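Local coordinates for sialidase B (Streptococcus pneumoniae serotype 4, PDB 4XJW), which cleaves terminal sialic acid from oligosaccharides, glycoproteins and glycolipids, acting as an intramolecular trans-sialidase of glycosyl hydrolase family 33, at residues F50-S55 with D146-G151. The protein carries 1 engineered substitution. Residues are numbered along the deposited sequence; the frame is centred on the assembly and turned at random.
Sequences FGLSNS and DKATLG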
# COMPACT_ATOMS: atom_id res chain seq x y z
N PHE A 50 13.20 -5.96 26.58
CA PHE A 50 13.17 -5.38 27.92
C PHE A 50 12.13 -6.12 28.73
O PHE A 50 11.04 -6.41 28.23
CB PHE A 50 12.81 -3.88 27.83
CG PHE A 50 12.55 -3.23 29.16
CD1 PHE A 50 13.60 -2.74 29.93
CD2 PHE A 50 11.25 -3.09 29.64
CE1 PHE A 50 13.35 -2.13 31.16
CE2 PHE A 50 11.00 -2.48 30.86
CZ PHE A 50 12.05 -2.00 31.62
N GLY A 51 12.48 -6.44 29.98
CA GLY A 51 11.57 -7.11 30.88
C GLY A 51 11.60 -6.53 32.28
O GLY A 51 12.66 -6.12 32.79
N LEU A 52 10.43 -6.46 32.90
CA LEU A 52 10.29 -6.13 34.32
C LEU A 52 9.48 -7.26 34.92
O LEU A 52 8.31 -7.44 34.56
CB LEU A 52 9.53 -4.83 34.51
CG LEU A 52 10.22 -3.51 34.20
CD1 LEU A 52 9.19 -2.39 34.23
CD2 LEU A 52 11.33 -3.25 35.19
N SER A 53 10.05 -8.03 35.84
CA SER A 53 9.31 -9.19 36.31
C SER A 53 9.41 -9.45 37.80
O SER A 53 10.37 -9.07 38.45
CB SER A 53 9.81 -10.44 35.58
OG SER A 53 11.14 -10.74 35.97
N ASN A 54 8.39 -10.13 38.32
CA ASN A 54 8.52 -10.85 39.58
C ASN A 54 9.20 -12.16 39.22
O ASN A 54 8.62 -13.00 38.53
CB ASN A 54 7.15 -11.10 40.21
CG ASN A 54 7.24 -11.84 41.54
OD1 ASN A 54 8.21 -12.54 41.82
ND2 ASN A 54 6.21 -11.68 42.36
N SER A 55 10.43 -12.34 39.68
CA SER A 55 11.23 -13.49 39.28
C SER A 55 11.09 -14.69 40.21
O SER A 55 11.77 -15.70 40.03
CB SER A 55 12.70 -13.11 39.19
OG SER A 55 13.22 -12.81 40.47
N ASP A 146 10.76 -7.64 40.98
CA ASP A 146 12.07 -7.60 41.63
C ASP A 146 13.23 -7.69 40.64
O ASP A 146 14.39 -7.76 41.06
CB ASP A 146 12.18 -8.70 42.70
CG ASP A 146 11.98 -10.11 42.15
OD1 ASP A 146 12.20 -10.36 40.94
OD2 ASP A 146 11.61 -11.00 42.95
N LYS A 147 12.93 -7.67 39.35
CA LYS A 147 13.98 -7.78 38.33
C LYS A 147 13.69 -6.89 37.14
O LYS A 147 12.55 -6.84 36.66
CB LYS A 147 14.08 -9.21 37.83
CG LYS A 147 14.71 -10.18 38.79
CD LYS A 147 16.19 -9.93 38.93
CE LYS A 147 16.86 -11.09 39.65
NZ LYS A 147 18.32 -10.86 39.82
N ALA A 148 14.72 -6.19 36.67
CA ALA A 148 14.66 -5.45 35.40
C ALA A 148 15.72 -6.05 34.49
O ALA A 148 16.88 -6.20 34.89
CB ALA A 148 14.90 -3.97 35.63
N THR A 149 15.34 -6.39 33.26
CA THR A 149 16.20 -7.20 32.41
C THR A 149 16.26 -6.67 30.98
O THR A 149 15.25 -6.19 30.45
CB THR A 149 15.68 -8.64 32.37
OG1 THR A 149 15.41 -9.09 33.71
CG2 THR A 149 16.70 -9.58 31.73
N LEU A 150 17.44 -6.74 30.38
CA LEU A 150 17.58 -6.52 28.94
C LEU A 150 17.85 -7.83 28.21
O LEU A 150 18.65 -8.65 28.67
CB LEU A 150 18.70 -5.53 28.65
CG LEU A 150 18.57 -4.18 29.33
CD1 LEU A 150 19.79 -3.33 29.04
CD2 LEU A 150 17.29 -3.48 28.87
N GLY A 151 17.20 -8.03 27.07
CA GLY A 151 17.46 -9.20 26.24
C GLY A 151 16.88 -10.52 26.74
O GLY A 151 17.28 -11.58 26.24
O HOH W 1 12.67 -9.84 33.76
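Asp146 OD1 accepts two bonds from Ser55: one from the hydroxyl, OG to OD1 at 2.7 Å, the other from the backbone, N to OD1 at 2.9 Å. Both donors come in on the syn side but from opposite faces of the carboxylate plane, each just over 30° out of it, so the oxygen is held from above and below. With chi1 at 59°, the Asp146 carboxyl stands between its own N and carbonyl carbon, which points OD1 at the Ser55 backbone N and hydroxyl. Ser53 O is likewise shared: Asp146 N reaches it at 2.9 Å almost straight (170°), whereas the bond from Lys147 N is weak and bent. Two residues thus face one, a classic beta bulge in an antiparallel pairing. Beyond it the register is regular, with reciprocal bonds joining Gly51 and Thr149 (Thr149 N to Gly51 O, 2.7 Å). On one face Leu52 CD2 rests on Ala148 CB at 3.7 Å, and Leu150 CD2 meets the Phe50 ring at its edge, in plane, 3.9 Å from CD1. On the other face a water spans Ser53 OG and Thr149 OG1, 2.8 Å from each; Ser53 OG also bonds Asn154 O. Lys147 lays CG beside Ser55 CB, and its NZ forms a salt bridge with Asp18. In one sheet of the concanavalin-like beta-sandwich, these inner strands lie between 17-18 and 63-69; Phe50 and Leu150 point into the core, packing on Ile170 of strand 166-173 in the facing sheet, and Leu23 of helix 20-23 touches Phe50 and Ala148.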